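Local coordinates for protein ORF99 (Acidianus Filamentous Virus 1, PDB 3DF6) that is of unknown function but, resembling the anti-CRISPR protein AcrID1, may help the virus counter CRISPR defence in its host, at residues K8-V13 against F25-N30; L33-F38 against F83-L88; L73-V78 against L88-V93. The protein carries 2 engineered substitutions. One frame throughout, in Å; residues are numbered along the deposited sequence. Where two conformers were deposited one is given.

Contact 1 (K8-V13 against F25-N30). Engineered in segment 25-30: Met27 (natural residue Leu).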
loop_
_atom_site.group_PDB
_atom_site.type_symbol
_atom_site.label_atom_id
_atom_site.label_comp_id
_atom_site.label_asym_id
_atom_site.label_seq_id
_atom_site.Cartn_x
_atom_site.Cartn_y
_atom_site.Cartn_z
ATOM N N LYS C 8 9.091 -9.743 -1.759
ATOM C CA LYS C 8 10.062 -8.708 -2.126
ATOM C C LYS C 8 9.398 -7.337 -2.338
ATOM O O LYS C 8 9.936 -6.315 -1.909
ATOM C CB LYS C 8 10.845 -9.101 -3.391
ATOM C CG LYS C 8 12.094 -9.903 -3.112
ATOM C CD LYS C 8 12.866 -10.254 -4.400
ATOM C CE LYS C 8 13.364 -9.002 -5.155
ATOM N NZ LYS C 8 13.949 -9.343 -6.476
ATOM N N LEU C 9 8.260 -7.307 -3.023
ATOM C CA LEU C 9 7.509 -6.053 -3.176
ATOM C C LEU C 9 7.018 -5.491 -1.835
ATOM O O LEU C 9 7.135 -4.285 -1.581
ATOM C CB LEU C 9 6.351 -6.188 -4.183
ATOM C CG LEU C 9 5.475 -4.935 -4.373
ATOM C CD1 LEU C 9 5.085 -4.739 -5.826
ATOM C CD2 LEU C 9 4.204 -4.943 -3.469
ATOM N N LEU C 10 6.497 -6.351 -0.961
ATOM C CA LEU C 10 6.053 -5.874 0.354
ATOM C C LEU C 10 7.192 -5.220 1.145
ATOM O O LEU C 10 6.985 -4.190 1.797
ATOM C CB LEU C 10 5.446 -7.005 1.182
ATOM C CG LEU C 10 4.203 -7.720 0.618
ATOM C CD1 LEU C 10 3.743 -8.835 1.568
ATOM C CD2 LEU C 10 3.079 -6.722 0.347
ATOM N N ILE C 11 8.384 -5.824 1.070
ATOM C CA ILE C 11 9.575 -5.302 1.739
ATOM C C ILE C 11 9.933 -3.934 1.165
ATOM O O ILE C 11 10.248 -3.007 1.915
ATOM C CB ILE C 11 10.787 -6.297 1.632
ATOM C CG1 ILE C 11 10.525 -7.560 2.458
ATOM C CG2 ILE C 11 12.087 -5.644 2.107
ATOM C CD1 ILE C 11 11.366 -8.750 2.024
ATOM N N LYS C 12 9.896 -3.827 -0.161
ATOM C CA LYS C 12 10.108 -2.576 -0.870
ATOM C C LYS C 12 9.096 -1.470 -0.517
ATOM O O LYS C 12 9.476 -0.291 -0.405
ATOM C CB LYS C 12 10.098 -2.835 -2.374
ATOM C CG LYS C 12 10.401 -1.617 -3.235
ATOM C CD LYS C 12 11.794 -1.018 -2.964
ATOM C CE LYS C 12 12.120 0.032 -4.027
ATOM N NZ LYS C 12 13.468 0.656 -3.876
ATOM N N VAL C 13 7.818 -1.840 -0.392
ATOM C CA VAL C 13 6.777 -0.907 0.070
ATOM C C VAL C 13 7.216 -0.301 1.399
ATOM O O VAL C 13 7.177 0.927 1.569
ATOM C CB VAL C 13 5.363 -1.583 0.167
ATOM C CG1 VAL C 13 4.340 -0.714 0.966
ATOM C CG2 VAL C 13 4.805 -1.897 -1.240
ATOM N N PHE C 25 0.561 4.352 4.510
ATOM C CA PHE C 25 -0.109 3.304 3.723
ATOM C C PHE C 25 -0.737 2.304 4.670
ATOM O O PHE C 25 -0.432 2.291 5.869
ATOM C CB PHE C 25 0.881 2.579 2.772
ATOM C CG PHE C 25 1.790 1.588 3.483
ATOM C CD1 PHE C 25 1.439 0.239 3.568
ATOM C CD2 PHE C 25 2.954 2.017 4.115
ATOM C CE1 PHE C 25 2.268 -0.674 4.261
ATOM C CE2 PHE C 25 3.784 1.104 4.819
ATOM C CZ PHE C 25 3.435 -0.228 4.878
ATOM N N GLU C 26 -1.629 1.488 4.125
ATOM C CA GLU C 26 -2.113 0.294 4.798
ATOM C C GLU C 26 -2.434 -0.731 3.727
ATOM O O GLU C 26 -2.831 -0.378 2.612
ATOM C CB GLU C 26 -3.358 0.589 5.647
ATOM C CG GLU C 26 -4.549 1.051 4.864
ATOM C CD GLU C 26 -5.723 1.448 5.770
ATOM O OE1 GLU C 26 -5.748 1.052 6.970
ATOM O OE2 GLU C 26 -6.638 2.121 5.253
HETATM N N MSE C 27 -2.256 -1.996 4.053
HETATM C CA MSE C 27 -2.558 -3.072 3.115
HETATM C C MSE C 27 -3.126 -4.226 3.923
HETATM O O MSE C 27 -2.597 -4.557 4.989
HETATM C CB MSE C 27 -1.304 -3.573 2.413
HETATM C CG MSE C 27 -0.650 -2.636 1.444
HETATM SE SE MSE C 27 0.856 -3.616 0.685
HETATM C CE MSE C 27 1.998 -3.831 2.235
ATOM N N LYS C 28 -4.201 -4.806 3.411
ATOM C CA LYS C 28 -4.772 -6.013 3.963
ATOM C C LYS C 28 -4.274 -7.160 3.099
ATOM O O LYS C 28 -4.265 -7.051 1.861
ATOM C CB LYS C 28 -6.293 -5.930 3.945
ATOM C CG LYS C 28 -6.998 -7.099 4.618
ATOM C CD LYS C 28 -8.498 -6.843 4.661
ATOM C CE LYS C 28 -9.232 -7.872 5.538
ATOM N NZ LYS C 28 -9.115 -9.220 4.938
ATOM N N LEU C 29 -3.863 -8.244 3.766
ATOM C CA LEU C 29 -3.106 -9.321 3.150
ATOM C C LEU C 29 -3.208 -10.638 3.907
ATOM O O LEU C 29 -3.426 -10.659 5.119
ATOM C CB LEU C 29 -1.592 -9.085 3.372
ATOM C CG LEU C 29 -0.995 -7.758 2.891
ATOM C CD1 LEU C 29 0.295 -7.444 3.619
ATOM C CD2 LEU C 29 -0.812 -7.817 1.344
ATOM N N ASN C 30 -2.891 -11.728 3.161
ATOM C CA ASN C 30 -2.989 -13.063 3.759
ATOM C C ASN C 30 -1.905 -13.860 3.088
ATOM O O ASN C 30 -2.158 -14.638 2.181
ATOM C CB ASN C 30 -4.343 -13.750 3.621
ATOM C CG ASN C 30 -4.440 -15.033 4.423
ATOM O OD1 ASN C 30 -3.500 -15.450 5.107
ATOM N ND2 ASN C 30 -5.587 -15.682 4.323
#
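Helix segment 8-13, with Leu10 and Val13, runs roughly antiparallel to strand segment 25-30, with Phe25, Met27 and Leu29, at 157° between their N-to-C directions and with the axes 11.5 Å apart at their closest. This is helix-on-sheet packing in an alpha+beta fold: helix 3-18 leans on strand 25-34, an outermost strand of the chain's antiparallel sheet, and the join is made of apolar side chains with no hydrogen bond across it. All five residues that touch are buried.

Val13 meets Phe25 squarely. Its CG1 methyl sits over the middle of one ring face, 3.9 Å from the centroid of Phe25 and only 11° off the ring normal, a clear CH-pi contact. The chi1 of Phe25 is 76°, which places CG between the backbone N and the carbonyl carbon and holds the ring beneath that methyl. Phe17, farther along the same helix, meets this ring edge-to-face, so the helix grips it at more than one point.

Met27 is an engineered residue, modelled as selenomethionine where the natural protein has leucine. The chain reaches out straight as far as SE and then bends at its last bond, setting CE between the two helix residues: 3.6 Å from Leu10 CD2 and 4.1 Å from Val13 CG1. One edge of strand 25-34 pairs with strand 84-96; along the other it pairs antiparallel with a strand of the second subunit, continuing the sheet across the interface. The far end of the contact is a looser methyl pair, Leu10 CD2 to Leu29 CD2 at 4.2 Å.

Contact 2 (L33-F38 against F83-L88)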
loop_
_atom_site.group_PDB
_atom_site.type_symbol
_atom_site.label_atom_id
_atom_site.label_comp_id
_atom_site.label_asym_id
_atom_site.label_seq_id
_atom_site.Cartn_x
_atom_site.Cartn_y
_atom_site.Cartn_z
ATOM N N LEU C 33 5.134 -15.463 5.382
ATOM C CA LEU C 33 6.536 -15.120 5.248
ATOM C C LEU C 33 7.440 -16.021 6.068
ATOM O O LEU C 33 7.159 -16.284 7.242
ATOM C CB LEU C 33 6.785 -13.693 5.736
ATOM C CG LEU C 33 6.550 -12.505 4.796
ATOM C CD1 LEU C 33 5.096 -12.438 4.333
ATOM C CD2 LEU C 33 6.944 -11.227 5.515
ATOM N N ASP C 34 8.534 -16.448 5.426
ATOM C CA ASP C 34 9.684 -17.060 6.093
ATOM C C ASP C 34 10.272 -16.048 7.102
ATOM O O ASP C 34 10.122 -14.840 6.924
ATOM C CB ASP C 34 10.709 -17.411 5.002
ATOM C CG ASP C 34 12.026 -17.938 5.537
ATOM O OD1 ASP C 34 12.157 -18.241 6.745
ATOM O OD2 ASP C 34 12.956 -18.071 4.715
ATOM N N GLU C 35 10.929 -16.539 8.153
ATOM C CA GLU C 35 11.537 -15.658 9.146
ATOM C C GLU C 35 12.458 -14.621 8.508
ATOM O O GLU C 35 12.432 -13.449 8.888
ATOM C CB GLU C 35 12.330 -16.452 10.188
ATOM C CG GLU C 35 12.828 -15.569 11.350
ATOM C CD GLU C 35 13.607 -16.339 12.378
ATOM O OE1 GLU C 35 13.753 -17.567 12.232
ATOM O OE2 GLU C 35 14.104 -15.714 13.332
ATOM N N LEU C 36 13.271 -15.068 7.547
ATOM C CA LEU C 36 14.176 -14.181 6.807
ATOM C C LEU C 36 13.444 -13.052 6.111
ATOM O O LEU C 36 13.915 -11.911 6.129
ATOM C CB LEU C 36 15.012 -14.958 5.779
ATOM C CG LEU C 36 16.059 -15.878 6.398
ATOM C CD1 LEU C 36 16.545 -16.926 5.388
ATOM C CD2 LEU C 36 17.230 -15.092 6.998
ATOM N N GLU C 37 12.310 -13.380 5.489
ATOM C CA GLU C 37 11.495 -12.366 4.838
ATOM C C GLU C 37 10.900 -11.404 5.885
ATOM O O GLU C 37 10.927 -10.171 5.685
ATOM C CB GLU C 37 10.407 -13.007 3.944
ATOM C CG GLU C 37 10.950 -14.130 2.970
ATOM C CD GLU C 37 9.844 -14.732 2.091
ATOM O OE1 GLU C 37 8.775 -15.127 2.637
ATOM O OE2 GLU C 37 10.042 -14.814 0.841
ATOM N N PHE C 38 10.373 -11.956 6.979
ATOM C CA PHE C 38 9.776 -11.150 8.053
ATOM C C PHE C 38 10.785 -10.162 8.655
ATOM O O PHE C 38 10.459 -9.001 8.881
ATOM C CB PHE C 38 9.146 -12.060 9.116
ATOM C CG PHE C 38 8.268 -11.335 10.122
ATOM C CD1 PHE C 38 6.992 -10.923 9.786
ATOM C CD2 PHE C 38 8.713 -11.128 11.425
ATOM C CE1 PHE C 38 6.176 -10.255 10.713
ATOM C CE2 PHE C 38 7.903 -10.472 12.372
ATOM C CZ PHE C 38 6.625 -10.026 11.996
ATOM N N PHE C 83 8.762 -21.471 12.230
ATOM C CA PHE C 83 9.125 -20.052 12.278
ATOM C C PHE C 83 8.676 -19.315 11.012
ATOM O O PHE C 83 9.505 -18.744 10.293
ATOM C CB PHE C 83 10.641 -19.901 12.519
ATOM C CG PHE C 83 11.145 -20.691 13.695
ATOM C CD1 PHE C 83 11.229 -20.105 14.954
ATOM C CD2 PHE C 83 11.519 -22.032 13.547
ATOM C CE1 PHE C 83 11.688 -20.836 16.049
ATOM C CE2 PHE C 83 11.981 -22.777 14.636
ATOM C CZ PHE C 83 12.056 -22.176 15.891
ATOM N N LYS C 84 7.367 -19.381 10.739
ATOM C CA LYS C 84 6.711 -18.675 9.624
ATOM C C LYS C 84 5.701 -17.696 10.201
ATOM O O LYS C 84 5.196 -17.905 11.300
ATOM C CB LYS C 84 5.967 -19.649 8.699
ATOM C CG LYS C 84 6.775 -20.841 8.183
ATOM C CD LYS C 84 7.693 -20.506 7.005
ATOM C CE LYS C 84 8.508 -21.762 6.631
ATOM N NZ LYS C 84 9.752 -21.448 5.850
ATOM N N TYR C 85 5.398 -16.633 9.450
ATOM C CA TYR C 85 4.556 -15.551 9.937
ATOM C C TYR C 85 3.538 -15.278 8.853
ATOM O O TYR C 85 3.903 -14.865 7.747
ATOM C CB TYR C 85 5.419 -14.298 10.241
ATOM C CG TYR C 85 6.539 -14.589 11.253
ATOM C CD1 TYR C 85 6.423 -14.204 12.593
ATOM C CD2 TYR C 85 7.693 -15.290 10.870
ATOM C CE1 TYR C 85 7.439 -14.493 13.524
ATOM C CE2 TYR C 85 8.706 -15.598 11.791
ATOM C CZ TYR C 85 8.574 -15.198 13.113
ATOM O OH TYR C 85 9.584 -15.511 14.022
ATOM N N THR C 86 2.273 -15.585 9.135
ATOM C CA THR C 86 1.195 -15.222 8.222
ATOM C C THR C 86 0.783 -13.758 8.472
ATOM O O THR C 86 0.129 -13.441 9.468
ATOM C CB THR C 86 -0.028 -16.148 8.351
ATOM O OG1 THR C 86 0.363 -17.495 8.083
ATOM C CG2 THR C 86 -1.117 -15.751 7.366
ATOM N N VAL C 87 1.156 -12.885 7.546
ATOM C CA VAL C 87 0.860 -11.464 7.663
ATOM C C VAL C 87 -0.558 -11.184 7.155
ATOM O O VAL C 87 -0.926 -11.570 6.031
ATOM C CB VAL C 87 1.922 -10.610 6.932
ATOM C CG1 VAL C 87 1.565 -9.109 6.979
ATOM C CG2 VAL C 87 3.322 -10.840 7.537
ATOM N N LEU C 88 -1.336 -10.484 7.982
ATOM C CA LEU C 88 -2.732 -10.175 7.683
ATOM C C LEU C 88 -2.944 -8.714 7.326
ATOM O O LEU C 88 -3.885 -8.374 6.602
ATOM C CB LEU C 88 -3.636 -10.558 8.857
ATOM C CG LEU C 88 -3.543 -12.054 9.211
ATOM C CD1 LEU C 88 -4.203 -12.266 10.571
ATOM C CD2 LEU C 88 -4.218 -12.881 8.138
HETATM O O HOH W 1 11.406 -19.617 8.622
#
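Leu33 and Tyr85 face each other as an antiparallel hydrogen-bonded pair, just before segment 33-38 leaves the sheet and turns into helix 35-42. Leu33 N gives to Tyr85 O at 2.7 Å, and Tyr85 N returns a bond to Leu33 O at 2.8 Å. That second donor lies in the carbonyl plane of Leu33, whose oxygen also sits in plane at the edge of the Tyr85 ring.

The strand-to-helix turn is closed by a capping box. Asp34 N donates to Glu37 OE1 at 3.1 Å, on the anti side of the carboxylate and somewhat out of its plane, while Asp34 OD1 receives a weak bond from Leu36 N. His7 adds a weak hydrogen bond to Glu37 OE1.

One turn into the helix, Phe38 swings back under the sheet, its CG anti to the backbone N (chi1 -169°), and lies flat against Tyr85. The rings form an offset stack, almost parallel at 6°, with the centroids of Phe38 and Tyr85 4.3 Å apart. Tyr77 of strand 69-80 meets Phe38 edge-to-face. Glu35 runs alongside Tyr85, its CA 3.9 Å from Tyr85 CE2. Val87 CG2 lies between Leu33 and Phe38, near the plane at the edge of the Phe38 ring and 4.0 Å from Leu33 CD1.

Contact 3 (L73-V78 against L88-V93)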
loop_
_atom_site.group_PDB
_atom_site.type_symbol
_atom_site.label_atom_id
_atom_site.label_comp_id
_atom_site.label_asym_id
_atom_site.label_seq_id
_atom_site.Cartn_x
_atom_site.Cartn_y
_atom_site.Cartn_z
ATOM N N LEU C 73 5.415 1.529 11.942
ATOM C CA LEU C 73 4.965 0.388 11.152
ATOM C C LEU C 73 4.204 -0.602 12.027
ATOM O O LEU C 73 4.718 -1.081 13.036
ATOM C CB LEU C 73 6.181 -0.312 10.523
ATOM C CG LEU C 73 5.846 -1.408 9.507
ATOM C CD1 LEU C 73 5.377 -0.738 8.162
ATOM C CD2 LEU C 73 7.011 -2.357 9.311
ATOM N N PHE C 74 2.965 -0.902 11.652
ATOM C CA PHE C 74 2.172 -1.888 12.366
ATOM C C PHE C 74 2.053 -3.134 11.496
ATOM O O PHE C 74 1.625 -3.039 10.346
ATOM C CB PHE C 74 0.772 -1.335 12.643
ATOM C CG PHE C 74 0.763 -0.129 13.514
ATOM C CD1 PHE C 74 0.553 -0.261 14.880
ATOM C CD2 PHE C 74 0.957 1.152 12.973
ATOM C CE1 PHE C 74 0.532 0.855 15.716
ATOM C CE2 PHE C 74 0.953 2.287 13.799
ATOM C CZ PHE C 74 0.744 2.132 15.182
ATOM N N VAL C 75 2.422 -4.292 12.045
ATOM C CA VAL C 75 2.341 -5.561 11.318
ATOM C C VAL C 75 1.463 -6.507 12.117
ATOM O O VAL C 75 1.759 -6.823 13.265
ATOM C CB VAL C 75 3.741 -6.223 11.076
ATOM C CG1 VAL C 75 3.599 -7.493 10.244
ATOM C CG2 VAL C 75 4.696 -5.254 10.381
ATOM N N GLU C 76 0.359 -6.921 11.516
ATOM C CA GLU C 76 -0.545 -7.861 12.134
ATOM C C GLU C 76 -0.260 -9.257 11.572
ATOM O O GLU C 76 -0.271 -9.447 10.353
ATOM C CB GLU C 76 -1.986 -7.456 11.818
ATOM C CG GLU C 76 -3.049 -8.233 12.582
ATOM C CD GLU C 76 -4.458 -8.028 12.001
ATOM O OE1 GLU C 76 -4.580 -7.340 10.978
ATOM O OE2 GLU C 76 -5.435 -8.556 12.567
ATOM N N TYR C 77 -0.008 -10.230 12.448
ATOM C CA TYR C 77 0.394 -11.559 11.985
ATOM C C TYR C 77 0.002 -12.701 12.909
ATOM O O TYR C 77 -0.283 -12.494 14.106
ATOM C CB TYR C 77 1.913 -11.625 11.720
ATOM C CG TYR C 77 2.796 -11.378 12.937
ATOM C CD1 TYR C 77 3.278 -12.439 13.713
ATOM C CD2 TYR C 77 3.139 -10.076 13.309
ATOM C CE1 TYR C 77 4.094 -12.197 14.832
ATOM C CE2 TYR C 77 3.939 -9.827 14.398
ATOM C CZ TYR C 77 4.421 -10.882 15.153
ATOM O OH TYR C 77 5.215 -10.597 16.230
ATOM N N VAL C 78 0.023 -13.910 12.338
ATOM C CA VAL C 78 -0.111 -15.149 13.100
ATOM C C VAL C 78 1.212 -15.927 13.016
ATOM O O VAL C 78 1.768 -16.112 11.932
ATOM C CB VAL C 78 -1.300 -15.992 12.603
ATOM C CG1 VAL C 78 -1.425 -17.305 13.401
ATOM C CG2 VAL C 78 -2.610 -15.182 12.678
ATOM N N LEU C 88 -1.336 -10.484 7.982
ATOM C CA LEU C 88 -2.732 -10.175 7.683
ATOM C C LEU C 88 -2.944 -8.714 7.326
ATOM O O LEU C 88 -3.885 -8.374 6.602
ATOM C CB LEU C 88 -3.636 -10.558 8.857
ATOM C CG LEU C 88 -3.543 -12.054 9.211
ATOM C CD1 LEU C 88 -4.203 -12.266 10.571
ATOM C CD2 LEU C 88 -4.218 -12.881 8.138
ATOM N N SER C 89 -2.068 -7.865 7.847
ATOM C CA SER C 89 -2.105 -6.418 7.582
ATOM C C SER C 89 -0.746 -5.791 7.870
ATOM O O SER C 89 0.010 -6.298 8.726
ATOM C CB SER C 89 -3.181 -5.738 8.437
ATOM O OG SER C 89 -3.333 -4.374 8.064
ATOM N N ILE C 90 -0.443 -4.707 7.149
ATOM C CA ILE C 90 0.699 -3.856 7.365
ATOM C C ILE C 90 0.178 -2.403 7.221
ATOM O O ILE C 90 -0.581 -2.103 6.288
ATOM C CB ILE C 90 1.851 -4.108 6.331
ATOM C CG1 ILE C 90 2.264 -5.585 6.302
ATOM C CG2 ILE C 90 3.092 -3.267 6.727
ATOM C CD1 ILE C 90 3.348 -5.983 5.204
ATOM N N LYS C 91 0.566 -1.528 8.151
ATOM C CA LYS C 91 0.160 -0.130 8.130
ATOM C C LYS C 91 1.332 0.758 8.514
ATOM O O LYS C 91 2.048 0.470 9.489
ATOM C CB LYS C 91 -1.010 0.111 9.079
ATOM C CG LYS C 91 -1.538 1.563 9.125
ATOM C CD LYS C 91 -2.754 1.631 10.072
ATOM C CE LYS C 91 -3.302 3.048 10.260
ATOM N NZ LYS C 91 -3.543 3.731 8.947
ATOM N N GLY C 92 1.522 1.826 7.736
ATOM C CA GLY C 92 2.625 2.762 7.952
ATOM C C GLY C 92 2.042 4.133 8.225
ATOM O O GLY C 92 1.225 4.626 7.449
ATOM N N VAL C 93 2.469 4.737 9.328
ATOM C CA VAL C 93 1.927 5.999 9.821
ATOM C C VAL C 93 3.094 6.957 10.105
ATOM O O VAL C 93 4.166 6.525 10.521
ATOM C CB VAL C 93 1.087 5.673 11.115
ATOM C CG1 VAL C 93 0.978 6.814 12.061
ATOM C CG2 VAL C 93 -0.306 5.165 10.730
HETATM O O HOH W 2 -1.381 -3.602 10.694
#
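Phe74 and Lys91 trade both their backbone bonds in this antiparallel hairpin pairing of strands 69-80 and 84-96. Phe74 N reaches Lys91 O at 2.7 Å, nearly straight at 174°, and Lys91 N gives to Phe74 O at 2.9 Å. Phe74 O is further approached by Ile90 CA at 3.2 Å, a CA-H...O contact, and weakly by a water.

At Glu76 the ladder slips into a classic beta bulge, where Leu88 and Ser89 both face one residue. Glu76 O takes Leu88 N at 2.8 Å, with Ser89 N a weak second donor at 3.5 Å, while Glu76 N gives to Ser89 O at 2.9 Å. The hydroxyl of Ser89, in the conformer described, is hydrogen-bonded to Met27 O. Tyr77 points away from the second strand, and its OH is taken up by Asp59.

Apolar packing fills the face that holds Leu73, Val75 and Ile90. Leu73 CG lies anti to the backbone N (chi1 -172°), and its CD1 crosses to Ile90 CG2 at 3.7 Å.

On their outer edges the two strands bond in opposite directions: 69-80 through Leu73, Val75 and Tyr77 to strand 56-64, and 84-96 to strand 25-34. Helix 35-42 packs on the face that carries Val75 and Ile90, with Phe38 on Val75 and Leu41 on Ile90.

How the contacts relate
The three contacts belong to one antiparallel sheet and the helices packed on it. Contact 1 comes first along the chain and closes before the others open; contacts 2 and 3 interleave, since segment 73-78 falls between 33-38 and 83-88, and they share Leu88. The centres of contacts 1 and 3 lie about 9 Å apart. Those of contacts 2 and 3 are about 12 Å apart, and those of contacts 1 and 2 about 13 Å. Strand 84-96 ties them together: it runs between 25-34, used by contacts 1 and 2, and 69-80, used by contact 3. The first long strand and the last are thus neighbours in the sheet, and the outer edge of 25-34 pairs with a strand of the second subunit.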